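PDB 3HAZ: proline dehydrogenase from Bradyrhizobium japonicum USDA 110, which probably oxidises proline to glutamate in two steps, using FAD in its proline dehydrogenase part and NAD in its aldehyde dehydrogenase part. Local coordinates for residues 395-400 with 421-426; 426-431 with 438-443; 375-380 with 406-411; 276-281 with 339-344. All coordinates share one frame; numbering follows the deposited sequence.

Contact 1. Residues 395-400 with 421-426; sequences ATHNAL and HGMGEA. With FAD (flavin-adenine dinucleotide), chain C; SO4 (sulfate ion), chain J.
His397 and Met423 meet in the loops that follow strands 390-395 and 416-420 of the proline dehydrogenase TIM barrel, beside the bound FAD. The tight part is the imidazole ring. Met423 CB lies over the centre of one face, 3.6 Å from the centroid of the His397 ring and 8° off its normal. This is a CH-pi contact. The Met423 chain then bends at its last torsion (chi3 70°), which brings CE to 3.6 Å from His397 ND1. The sulfur stands oblique to the ring. The flavin methyl C8M also comes in obliquely, 3.5 Å from His397 CE1. Gly424 N stands oblique to the ring too, 3.9 Å from His397 CD2, and a side chain on Gly424 would run into that ring atom. His397 NE2 bonds to the backbone N of Leu420, which helps fix how the ring is turned. Val470 of helix 469-473 touches both side chains.

The loop of His397 also grips the FAD pyrophosphate. Thr396 OG1 donates to FAD O1P at 2.6 Å, and it also accepts from Asn398 N in an ST turn. His397 N reaches FAD O2P at 2.8 Å in a nearly straight bond (177°). Asn398 ND2 holds FAD O2A at 2.9 Å, while its OD1 caps helix 399-409, accepting from Thr401 N and weakly from Leu400 N.

The outer side is looser. Glu425 points away and is exposed. At this helix start the amides of Glu425 and Ala426 hold a sulfate, probably from the crystallisation liquor, with Ala426 N 2.6 Å from its O1.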
# COMPACT_ATOMS: atom_id res chain seq x y z
N ALA A 395 37.87 23.94 21.12
CA ALA A 395 38.11 23.89 19.70
C ALA A 395 36.81 23.55 18.98
O ALA A 395 36.27 22.47 19.15
CB ALA A 395 39.19 22.85 19.38
N THR A 396 36.31 24.49 18.19
CA THR A 396 35.08 24.30 17.45
C THR A 396 34.93 25.42 16.43
O THR A 396 35.37 26.54 16.67
CB THR A 396 33.84 24.31 18.39
OG1 THR A 396 32.64 24.30 17.61
CG2 THR A 396 33.85 25.56 19.26
N HIS A 397 34.30 25.12 15.30
CA HIS A 397 33.98 26.16 14.33
C HIS A 397 32.47 26.38 14.24
O HIS A 397 31.96 26.96 13.28
CB HIS A 397 34.57 25.84 12.96
CG HIS A 397 36.01 25.44 13.00
ND1 HIS A 397 36.45 24.17 12.69
CD2 HIS A 397 37.13 26.15 13.31
CE1 HIS A 397 37.76 24.11 12.80
NE2 HIS A 397 38.20 25.30 13.19
N ASN A 398 31.75 25.90 15.25
CA ASN A 398 30.30 26.02 15.29
C ASN A 398 29.89 27.29 16.05
O ASN A 398 30.20 27.43 17.23
CB ASN A 398 29.71 24.77 15.95
CG ASN A 398 28.20 24.80 16.07
OD1 ASN A 398 27.61 25.83 16.39
ND2 ASN A 398 27.56 23.67 15.82
N ALA A 399 29.19 28.21 15.37
CA ALA A 399 28.82 29.51 15.96
C ALA A 399 27.90 29.41 17.18
O ALA A 399 28.02 30.18 18.13
CB ALA A 399 28.18 30.42 14.90
N LEU A 400 26.98 28.46 17.13
CA LEU A 400 26.07 28.22 18.25
C LEU A 400 26.84 27.65 19.45
O LEU A 400 26.62 28.05 20.60
CB LEU A 400 24.95 27.26 17.85
CG LEU A 400 23.94 26.94 18.96
CD1 LEU A 400 23.27 28.21 19.48
CD2 LEU A 400 22.91 25.94 18.47
N HIS A 421 43.50 26.76 10.97
CA HIS A 421 43.73 27.68 9.87
C HIS A 421 42.88 27.24 8.66
O HIS A 421 42.84 26.06 8.32
CB HIS A 421 45.22 27.74 9.52
CG HIS A 421 45.63 28.99 8.81
ND1 HIS A 421 45.18 30.24 9.18
CD2 HIS A 421 46.46 29.18 7.75
CE1 HIS A 421 45.70 31.15 8.37
NE2 HIS A 421 46.48 30.53 7.50
N GLY A 422 42.18 28.18 8.05
CA GLY A 422 41.30 27.85 6.93
C GLY A 422 39.86 27.53 7.33
O GLY A 422 39.03 27.23 6.48
N MET A 423 39.58 27.60 8.63
CA MET A 423 38.21 27.43 9.12
C MET A 423 37.93 28.38 10.28
O MET A 423 38.85 28.77 11.00
CB MET A 423 37.96 25.99 9.59
CG MET A 423 38.28 24.92 8.55
SD MET A 423 37.91 23.26 9.18
CE MET A 423 36.12 23.31 9.22
N GLY A 424 36.67 28.75 10.47
CA GLY A 424 36.28 29.59 11.59
C GLY A 424 36.81 31.02 11.57
O GLY A 424 36.69 31.74 12.56
N GLU A 425 37.41 31.44 10.46
CA GLU A 425 38.03 32.76 10.43
C GLU A 425 37.04 33.91 10.65
O GLU A 425 37.22 34.73 11.56
CB GLU A 425 38.81 32.98 9.13
CG GLU A 425 39.56 34.31 9.11
CD GLU A 425 40.63 34.39 8.04
OE1 GLU A 425 40.76 33.42 7.24
OE2 GLU A 425 41.35 35.40 7.99
N ALA A 426 36.01 33.99 9.82
CA ALA A 426 35.02 35.04 9.95
C ALA A 426 34.36 34.97 11.32
O ALA A 426 34.14 35.98 11.97
CB ALA A 426 33.97 34.95 8.83
PA FAD C . 30.12 20.72 14.09
O1A FAD C . 29.56 20.80 12.56
O2A FAD C . 29.29 21.46 15.04
O5B FAD C . 30.16 19.17 14.56
C5B FAD C . 30.80 18.25 13.73
C4B FAD C . 30.99 16.92 14.47
O4B FAD C . 29.86 16.38 15.35
C3B FAD C . 31.88 15.88 14.16
O3B FAD C . 33.22 16.21 13.84
C2B FAD C . 31.57 14.81 15.17
O2B FAD C . 32.45 14.68 16.27
C1B FAD C . 30.13 15.01 15.52
N9A FAD C . 29.14 14.27 14.75
C8A FAD C . 28.84 14.38 13.40
N7A FAD C . 27.80 13.53 13.13
C5A FAD C . 27.45 12.90 14.34
C6A FAD C . 26.40 11.87 14.69
N6A FAD C . 25.51 11.35 13.66
N1A FAD C . 26.27 11.44 15.92
C2A FAD C . 27.11 11.94 16.94
N3A FAD C . 28.12 12.92 16.61
C4A FAD C . 28.25 13.37 15.32
N1 FAD C . 39.16 15.67 17.22
C2 FAD C . 39.67 14.52 17.76
O2 FAD C . 38.94 13.35 17.68
N3 FAD C . 40.97 14.52 18.36
C4 FAD C . 41.71 15.67 18.40
O4 FAD C . 42.95 15.69 19.04
C4X FAD C . 41.17 16.89 17.84
N5 FAD C . 41.96 18.16 17.88
C5X FAD C . 41.42 19.34 17.32
C6 FAD C . 42.20 20.58 17.35
C7 FAD C . 41.66 21.77 16.80
C7M FAD C . 42.48 23.04 16.82
C8 FAD C . 40.31 21.75 16.19
C8M FAD C . 39.69 23.02 15.57
C9 FAD C . 39.57 20.56 16.16
C9A FAD C . 40.13 19.32 16.73
N10 FAD C . 39.36 18.07 16.70
C10 FAD C . 39.92 16.87 17.27
C1' FAD C . 37.93 18.03 16.25
C2' FAD C . 37.69 17.69 14.76
O2' FAD C . 38.90 17.84 14.02
C3' FAD C . 36.55 18.57 14.22
O3' FAD C . 37.03 19.89 13.96
C4' FAD C . 35.33 18.66 15.21
O4' FAD C . 34.87 17.47 15.75
C5' FAD C . 34.17 19.51 14.63
O5' FAD C . 33.34 20.06 15.63
P FAD C . 32.61 21.52 15.31
O1P FAD C . 31.79 22.04 16.67
O2P FAD C . 33.62 22.49 14.87
O3P FAD C . 31.65 21.28 14.02
S SO4 J . 36.10 31.05 7.05
O1 SO4 J . 35.86 32.29 7.80
O2 SO4 J . 36.36 31.38 5.65
O3 SO4 J . 37.25 30.34 7.60
O4 SO4 J . 34.91 30.20 7.14

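Contact 2. Residues 426-431 with 438-443. With SO4 (sulfate ion), chain J.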
# COMPACT_ATOMS: atom_id res chain seq x y z
N ALA A 426 36.01 33.99 9.82
CA ALA A 426 35.02 35.04 9.95
C ALA A 426 34.36 34.97 11.32
O ALA A 426 34.14 35.98 11.97
CB ALA A 426 33.97 34.95 8.83
N LEU A 427 34.05 33.75 11.76
CA LEU A 427 33.44 33.54 13.07
C LEU A 427 34.25 34.21 14.18
O LEU A 427 33.75 35.10 14.88
CB LEU A 427 33.30 32.04 13.34
CG LEU A 427 32.51 31.56 14.56
CD1 LEU A 427 32.37 30.04 14.53
CD2 LEU A 427 33.17 32.01 15.87
N TYR A 428 35.50 33.81 14.34
CA TYR A 428 36.29 34.29 15.48
C TYR A 428 36.73 35.76 15.37
O TYR A 428 36.88 36.43 16.39
CB TYR A 428 37.48 33.36 15.76
CG TYR A 428 37.05 32.08 16.44
CD1 TYR A 428 37.03 30.88 15.75
CD2 TYR A 428 36.64 32.08 17.77
CE1 TYR A 428 36.63 29.70 16.37
CE2 TYR A 428 36.23 30.92 18.40
CZ TYR A 428 36.23 29.73 17.70
OH TYR A 428 35.83 28.57 18.32
N GLU A 429 36.91 36.26 14.15
CA GLU A 429 37.17 37.68 13.96
C GLU A 429 35.99 38.50 14.48
O GLU A 429 36.18 39.50 15.17
CB GLU A 429 37.39 38.00 12.48
CG GLU A 429 38.78 37.65 11.97
CD GLU A 429 38.97 38.02 10.51
OE1 GLU A 429 37.96 38.36 9.85
OE2 GLU A 429 40.12 37.95 10.02
N GLN A 430 34.78 38.07 14.15
CA GLN A 430 33.58 38.75 14.63
C GLN A 430 33.45 38.62 16.14
O GLN A 430 33.08 39.58 16.82
CB GLN A 430 32.33 38.20 13.94
CG GLN A 430 31.04 38.89 14.39
CD GLN A 430 31.03 40.37 14.04
OE1 GLN A 430 31.52 40.77 12.98
NE2 GLN A 430 30.48 41.19 14.94
N LEU A 431 33.74 37.43 16.66
CA LEU A 431 33.70 37.21 18.10
C LEU A 431 34.65 38.17 18.82
O LEU A 431 34.34 38.69 19.89
CB LEU A 431 34.07 35.76 18.44
CG LEU A 431 33.94 35.36 19.92
CD1 LEU A 431 32.47 35.25 20.32
CD2 LEU A 431 34.67 34.06 20.20
N ILE A 438 38.21 38.24 24.60
CA ILE A 438 38.19 36.86 24.14
C ILE A 438 39.50 36.44 23.47
O ILE A 438 40.09 37.19 22.69
CB ILE A 438 37.00 36.60 23.20
CG1 ILE A 438 35.74 36.33 24.03
CG2 ILE A 438 37.27 35.42 22.29
CD1 ILE A 438 35.92 35.24 25.06
N ALA A 439 39.97 35.25 23.81
CA ALA A 439 41.16 34.70 23.20
C ALA A 439 40.82 33.48 22.35
O ALA A 439 39.99 32.66 22.74
CB ALA A 439 42.18 34.32 24.27
N TYR A 440 41.45 33.38 21.19
CA TYR A 440 41.39 32.16 20.39
C TYR A 440 42.73 31.83 19.77
O TYR A 440 43.47 32.70 19.30
CB TYR A 440 40.28 32.21 19.34
CG TYR A 440 40.43 33.25 18.26
CD1 TYR A 440 39.92 34.54 18.42
CD2 TYR A 440 41.05 32.94 17.05
CE1 TYR A 440 40.04 35.49 17.41
CE2 TYR A 440 41.17 33.87 16.04
CZ TYR A 440 40.66 35.15 16.23
OH TYR A 440 40.79 36.07 15.22
N ARG A 441 43.05 30.54 19.78
CA ARG A 441 44.29 30.02 19.24
C ARG A 441 44.04 29.48 17.84
O ARG A 441 43.06 28.78 17.60
CB ARG A 441 44.80 28.89 20.14
CG ARG A 441 46.13 28.28 19.71
CD ARG A 441 46.59 27.24 20.74
NE ARG A 441 46.53 27.79 22.09
CZ ARG A 441 47.58 28.31 22.72
NH1 ARG A 441 48.77 28.34 22.13
NH2 ARG A 441 47.44 28.79 23.95
N THR A 442 44.93 29.82 16.91
CA THR A 442 44.81 29.32 15.54
C THR A 442 45.94 28.33 15.28
O THR A 442 47.12 28.65 15.47
CB THR A 442 44.83 30.48 14.52
OG1 THR A 442 43.74 31.36 14.80
CG2 THR A 442 44.69 29.96 13.10
N TYR A 443 45.58 27.12 14.87
CA TYR A 443 46.58 26.10 14.55
C TYR A 443 46.76 26.01 13.05
O TYR A 443 45.79 26.08 12.28
CB TYR A 443 46.15 24.72 15.05
CG TYR A 443 46.26 24.48 16.53
CD1 TYR A 443 47.35 23.81 17.07
CD2 TYR A 443 45.23 24.85 17.39
CE1 TYR A 443 47.43 23.55 18.44
CE2 TYR A 443 45.29 24.59 18.75
CZ TYR A 443 46.40 23.95 19.27
OH TYR A 443 46.47 23.70 20.62
S SO4 J . 36.10 31.05 7.05
O1 SO4 J . 35.86 32.29 7.80
O2 SO4 J . 36.36 31.38 5.65
O3 SO4 J . 37.25 30.34 7.60
O4 SO4 J . 34.91 30.20 7.14
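The beta-alpha-beta unit made of strand 416-420, helix 425-434 and strand 440-448 belongs to the TIM barrel, and its helix rests on its second strand through Tyr428 and Tyr440. The main contact is CH-pi. Tyr428 CB sits over the middle of one face of the Tyr440 ring, 3.5 Å from the centroid and only 4° off the normal. The rings are nearly parallel, with centroids 5.1 Å apart and planes at 28°, but offset so far that little of one lies over the other. Tyr440 CG lies between its backbone N and carbonyl carbon (chi1 65°), which stands the ring up against the helix. There Tyr440 CE1 also comes within 3.5 Å of Tyr428 O. On the side turned from Tyr440, the Tyr428 ring carries Leu427 CD2, 3.8 Å above its plane. The hydroxyl of Tyr428 bonds to the carbonyl O of Thr396, a residue of the FAD site, and so ties this helix to the cofactor loop.

Replacing Tyr440 by an alanine would probably open a gap between helix and strand and leave Tyr428 CB without the ring face it rests on.

Toward the solvent the packing thins. Glu429 is exposed, and its CG only skirts Tyr440 OH at 4.1 Å. Further along the helix the contact is apolar and buried. Leu406 of helix 399-409 touches both Leu431 and Ile438 there. These two side chains meet roughly perpendicular, and Leu431 CD2 comes to 3.6 Å from Ile438 CG2.

Contact 3. Residues 375-380 with 406-411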
# COMPACT_ATOMS: atom_id res chain seq x y z
N ASN A 375 26.41 17.03 24.70
CA ASN A 375 27.48 16.59 25.58
C ASN A 375 28.65 17.56 25.58
O ASN A 375 29.33 17.73 26.60
CB ASN A 375 27.95 15.17 25.23
CG ASN A 375 28.60 14.47 26.42
OD1 ASN A 375 28.04 14.44 27.51
ND2 ASN A 375 29.79 13.92 26.21
N TYR A 376 28.89 18.21 24.45
CA TYR A 376 29.98 19.18 24.36
C TYR A 376 29.72 20.37 25.30
O TYR A 376 30.60 20.79 26.05
CB TYR A 376 30.17 19.67 22.92
CG TYR A 376 31.39 20.56 22.74
CD1 TYR A 376 32.57 20.07 22.18
CD2 TYR A 376 31.36 21.91 23.12
CE1 TYR A 376 33.69 20.89 22.01
CE2 TYR A 376 32.46 22.73 22.96
CZ TYR A 376 33.62 22.22 22.40
OH TYR A 376 34.72 23.05 22.24
N VAL A 377 28.51 20.91 25.26
CA VAL A 377 28.17 22.04 26.12
C VAL A 377 28.21 21.61 27.59
O VAL A 377 28.72 22.33 28.44
CB VAL A 377 26.83 22.68 25.74
CG1 VAL A 377 26.32 23.59 26.86
CG2 VAL A 377 26.98 23.44 24.42
N ALA A 378 27.68 20.42 27.88
CA ALA A 378 27.74 19.88 29.23
C ALA A 378 29.19 19.74 29.72
O ALA A 378 29.51 20.08 30.86
CB ALA A 378 27.01 18.55 29.31
N CYS A 379 30.07 19.24 28.85
CA CYS A 379 31.48 19.08 29.20
C CYS A 379 32.18 20.44 29.35
O CYS A 379 33.08 20.60 30.18
CB CYS A 379 32.21 18.22 28.16
SG CYS A 379 31.80 16.45 28.24
N ALA A 380 31.76 21.40 28.54
CA ALA A 380 32.33 22.74 28.60
C ALA A 380 32.01 23.36 29.95
O ALA A 380 32.87 23.96 30.60
CB ALA A 380 31.78 23.60 27.47
N LEU A 406 30.41 30.74 25.54
CA LEU A 406 30.68 32.08 26.01
C LEU A 406 29.68 32.49 27.11
O LEU A 406 30.08 32.98 28.17
CB LEU A 406 30.65 33.08 24.86
CG LEU A 406 31.06 34.52 25.17
CD1 LEU A 406 32.48 34.58 25.74
CD2 LEU A 406 30.94 35.38 23.92
N GLU A 407 28.40 32.27 26.86
CA GLU A 407 27.37 32.62 27.84
C GLU A 407 27.59 31.91 29.17
O GLU A 407 27.44 32.51 30.24
CB GLU A 407 25.97 32.30 27.30
CG GLU A 407 24.87 32.30 28.37
CD GLU A 407 24.64 33.67 28.99
OE1 GLU A 407 24.77 34.69 28.28
OE2 GLU A 407 24.31 33.73 30.20
N MET A 408 27.95 30.64 29.11
CA MET A 408 28.17 29.85 30.32
C MET A 408 29.41 30.29 31.07
O MET A 408 29.50 30.11 32.29
CB MET A 408 28.24 28.37 29.98
CG MET A 408 26.96 27.81 29.40
SD MET A 408 26.96 26.02 29.37
CE MET A 408 28.63 25.70 28.80
N ALA A 409 30.37 30.87 30.36
CA ALA A 409 31.60 31.36 30.98
C ALA A 409 31.31 32.54 31.90
O ALA A 409 32.01 32.75 32.89
CB ALA A 409 32.62 31.75 29.93
N GLU A 410 30.28 33.32 31.56
CA GLU A 410 29.92 34.51 32.32
C GLU A 410 31.05 35.54 32.31
O GLU A 410 30.94 36.60 32.92
CB GLU A 410 29.55 34.14 33.76
CG GLU A 410 28.32 33.26 33.89
CD GLU A 410 27.92 33.00 35.33
OE1 GLU A 410 28.04 33.94 36.16
OE2 GLU A 410 27.49 31.87 35.64
N GLY A 411 32.13 35.20 31.61
CA GLY A 411 33.29 36.06 31.49
C GLY A 411 34.12 35.66 30.28
O GLY A 411 33.63 34.93 29.40
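No ring or amide side chain takes part where Val377 and Met408 meet; the one flat group touched is the backbone carbonyl of Val377. Its O has the CE methyl of Met408 beside it at 3.4 Å. The rest of the contact is apolar. Met408 leaves its helix with CG anti to the carbonyl carbon (chi1 -63°) and bends at its last torsion, so that sulfur and methyl both lie against helix 369-384. SD touches Val377 CG1 at 3.6 Å. The methyl CE lies 3.7 Å from the same branch, Val377 CG1. One turn further on, Ala380 CB is 4.0 Å from Met408 CE. With an alanine in place of Met408, Val377 CG1 and Ala380 CB would probably lose the sulfur and methyl they pack on, leaving a gap between the helices.

Thr404 and Val405, earlier on helix 399-409, extend the interface along Val377 and Ala380. Ala380 is buried and also packs on Phe394 of strand 390-395. Val377 and Met408 are partly exposed. Glu407, next to Met408 in the chain, forms a salt bridge with Arg38. Two neighbouring helices that pack side by side over the strand joining them in sequence belong to the outer helical layer of a TIM barrel, here the proline dehydrogenase barrel.

Contact 4. Residues 276-281 with 339-344; sequences NFTVDA and MVRLVK. With FAD (flavin-adenine dinucleotide), chain C.
Asn276 and Met339, with CA atoms 7.4 Å apart, sit on two strands of the parallel TIM-barrel sheet that are separated by strand 309-314. The direct contacts are therefore made by side chains, and a water adds a backbone carbonyl. At one end Asn276 ND2 lies 3.5 Å from Met339 SD. ND2 also donates to Gly308 O, and Gln393 NE2 bonds to OD1. Beside it a water links the strands: it accepts from Asn276 ND2 and Thr278 OG1 and donates to Met339 O.

Arg341 carries the other end. Its chain bends at chi3 (-63°) and lays the guanidinium between protein and cofactor. Thr278 CG2 is over one face, 3.5 Å from Arg341 NH2. FAD C6 lies over the opposite face, 3.4 Å above the guanidinium plane. At the edge, Arg341 NH1 donates a nearly straight hydrogen bond (174°) to Asp280 OD1 at 2.9 Å, part of a salt bridge. The acceptor lies in the guanidinium plane, but the donor approaches from above the carboxylate plane, 38° out of it. NH1 also comes to 3.1 Å from FAD N5, which would probably polarise the flavin. Ser237 and Tyr443 hold Arg341 NH2, and Gln418 holds NE, so the group has little freedom to turn. Asp280 OD2 pairs with Lys239.

Both segments then reach the FAD. Lys344 NZ bonds to FAD O2A in the pyrophosphate, and Val343 packs on the flavin. Ala281 grips the flavin edge twice through its backbone: its N donates to FAD O4 at 2.9 Å, and its O accepts from FAD N3 at 2.6 Å.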
# COMPACT_ATOMS: atom_id res chain seq x y z
N ASN A 276 52.61 25.63 25.18
CA ASN A 276 51.46 24.75 25.34
C ASN A 276 51.77 23.45 24.58
O ASN A 276 52.15 23.48 23.41
CB ASN A 276 50.22 25.44 24.76
CG ASN A 276 48.95 24.59 24.90
OD1 ASN A 276 48.01 24.73 24.11
ND2 ASN A 276 48.91 23.72 25.91
N PHE A 277 51.63 22.32 25.26
CA PHE A 277 51.96 21.02 24.69
C PHE A 277 50.74 20.09 24.81
O PHE A 277 50.37 19.67 25.91
CB PHE A 277 53.16 20.43 25.44
CG PHE A 277 53.68 19.14 24.87
CD1 PHE A 277 54.60 19.14 23.83
CD2 PHE A 277 53.26 17.93 25.39
CE1 PHE A 277 55.08 17.95 23.31
CE2 PHE A 277 53.73 16.73 24.88
CZ PHE A 277 54.65 16.74 23.83
N THR A 278 50.10 19.78 23.68
CA THR A 278 48.82 19.07 23.70
C THR A 278 48.91 17.69 23.05
O THR A 278 49.31 17.58 21.89
CB THR A 278 47.70 19.87 23.00
OG1 THR A 278 47.72 21.23 23.46
CG2 THR A 278 46.33 19.27 23.31
N VAL A 279 48.55 16.66 23.80
CA VAL A 279 48.41 15.31 23.26
C VAL A 279 47.02 15.12 22.63
O VAL A 279 46.00 15.16 23.32
CB VAL A 279 48.64 14.22 24.34
CG1 VAL A 279 48.57 12.82 23.73
CG2 VAL A 279 49.99 14.45 25.04
N ASP A 280 47.00 14.93 21.31
CA ASP A 280 45.73 14.78 20.60
C ASP A 280 44.99 13.54 21.06
O ASP A 280 45.59 12.60 21.59
CB ASP A 280 45.97 14.69 19.09
CG ASP A 280 46.35 16.04 18.46
OD1 ASP A 280 46.20 17.09 19.13
OD2 ASP A 280 46.80 16.03 17.29
N ALA A 281 43.67 13.53 20.86
CA ALA A 281 42.86 12.36 21.14
C ALA A 281 42.58 11.63 19.83
O ALA A 281 42.25 12.26 18.83
CB ALA A 281 41.57 12.76 21.82
N MET A 339 46.38 22.60 30.53
CA MET A 339 45.56 23.19 29.48
C MET A 339 44.87 22.04 28.75
O MET A 339 45.53 21.12 28.24
CB MET A 339 46.42 24.05 28.56
CG MET A 339 47.08 25.24 29.28
SD MET A 339 48.35 26.13 28.36
CE MET A 339 47.35 27.15 27.27
N VAL A 340 43.55 22.07 28.74
CA VAL A 340 42.76 20.94 28.28
C VAL A 340 41.86 21.33 27.12
O VAL A 340 41.00 22.20 27.25
CB VAL A 340 41.90 20.39 29.42
CG1 VAL A 340 41.09 19.20 28.95
CG2 VAL A 340 42.78 20.03 30.61
N ARG A 341 42.07 20.69 25.97
CA ARG A 341 41.30 20.98 24.77
C ARG A 341 40.05 20.11 24.67
O ARG A 341 40.14 18.89 24.68
CB ARG A 341 42.15 20.77 23.52
CG ARG A 341 41.39 21.13 22.24
CD ARG A 341 42.02 20.48 21.02
NE ARG A 341 43.39 20.95 20.80
CZ ARG A 341 44.35 20.18 20.32
NH1 ARG A 341 44.10 18.91 20.03
NH2 ARG A 341 45.56 20.67 20.15
N LEU A 342 38.90 20.76 24.57
CA LEU A 342 37.65 20.04 24.36
C LEU A 342 37.26 20.12 22.89
O LEU A 342 37.17 21.21 22.32
CB LEU A 342 36.53 20.62 25.23
CG LEU A 342 35.23 19.83 25.24
CD1 LEU A 342 35.41 18.49 25.98
CD2 LEU A 342 34.10 20.66 25.87
N VAL A 343 37.05 18.96 22.28
CA VAL A 343 36.65 18.88 20.89
C VAL A 343 35.44 17.96 20.82
O VAL A 343 35.14 17.25 21.78
CB VAL A 343 37.76 18.24 20.02
CG1 VAL A 343 39.10 18.94 20.23
CG2 VAL A 343 37.87 16.74 20.34
N LYS A 344 34.76 17.96 19.69
CA LYS A 344 33.70 16.99 19.49
C LYS A 344 34.29 15.63 19.12
O LYS A 344 34.17 14.67 19.89
CB LYS A 344 32.66 17.52 18.50
CG LYS A 344 31.87 18.69 19.11
CD LYS A 344 30.94 19.41 18.14
CE LYS A 344 30.37 20.66 18.83
NZ LYS A 344 29.44 21.44 17.96
PA FAD C . 30.12 20.72 14.09
O1A FAD C . 29.56 20.80 12.56
O2A FAD C . 29.29 21.46 15.04
O5B FAD C . 30.16 19.17 14.56
C5B FAD C . 30.80 18.25 13.73
C4B FAD C . 30.99 16.92 14.47
O4B FAD C . 29.86 16.38 15.35
C3B FAD C . 31.88 15.88 14.16
O3B FAD C . 33.22 16.21 13.84
C2B FAD C . 31.57 14.81 15.17
O2B FAD C . 32.45 14.68 16.27
C1B FAD C . 30.13 15.01 15.52
N9A FAD C . 29.14 14.27 14.75
C8A FAD C . 28.84 14.38 13.40
N7A FAD C . 27.80 13.53 13.13
C5A FAD C . 27.45 12.90 14.34
C6A FAD C . 26.40 11.87 14.69
N6A FAD C . 25.51 11.35 13.66
N1A FAD C . 26.27 11.44 15.92
C2A FAD C . 27.11 11.94 16.94
N3A FAD C . 28.12 12.92 16.61
C4A FAD C . 28.25 13.37 15.32
N1 FAD C . 39.16 15.67 17.22
C2 FAD C . 39.67 14.52 17.76
O2 FAD C . 38.94 13.35 17.68
N3 FAD C . 40.97 14.52 18.36
C4 FAD C . 41.71 15.67 18.40
O4 FAD C . 42.95 15.69 19.04
C4X FAD C . 41.17 16.89 17.84
N5 FAD C . 41.96 18.16 17.88
C5X FAD C . 41.42 19.34 17.32
C6 FAD C . 42.20 20.58 17.35
C7 FAD C . 41.66 21.77 16.80
C7M FAD C . 42.48 23.04 16.82
C8 FAD C . 40.31 21.75 16.19
C8M FAD C . 39.69 23.02 15.57
C9 FAD C . 39.57 20.56 16.16
C9A FAD C . 40.13 19.32 16.73
N10 FAD C . 39.36 18.07 16.70
C10 FAD C . 39.92 16.87 17.27
C1' FAD C . 37.93 18.03 16.25
C2' FAD C . 37.69 17.69 14.76
O2' FAD C . 38.90 17.84 14.02
C3' FAD C . 36.55 18.57 14.22
O3' FAD C . 37.03 19.89 13.96
C4' FAD C . 35.33 18.66 15.21
O4' FAD C . 34.87 17.47 15.75
C5' FAD C . 34.17 19.51 14.63
O5' FAD C . 33.34 20.06 15.63
P FAD C . 32.61 21.52 15.31
O1P FAD C . 31.79 22.04 16.67
O2P FAD C . 33.62 22.49 14.87
O3P FAD C . 31.65 21.28 14.02
O HOH W 1 46.62 21.54 25.82

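In the fold
All four contacts lie in the proline dehydrogenase barrel. Contact 4 is buried and is the only one with a salt bridge between its segments; a water also links them. Contact 1 is buried too, but its polar bonds go to the FAD and the sulfate while its segments meet by apolar contact. Contacts 2 and 3 are mainly apolar. Contact 2, helix on strand, is buried with an exposed rim at Glu429. Contact 3, helix on helix, is partly buried. Contacts 1 and 2 share helix 425-434, and contacts 1 and 3 share helix 399-409. A probable bond from Ala395 N to Leu342 O joins contacts 1 and 4, and Tyr376 reaches Leu342 O from contact 3.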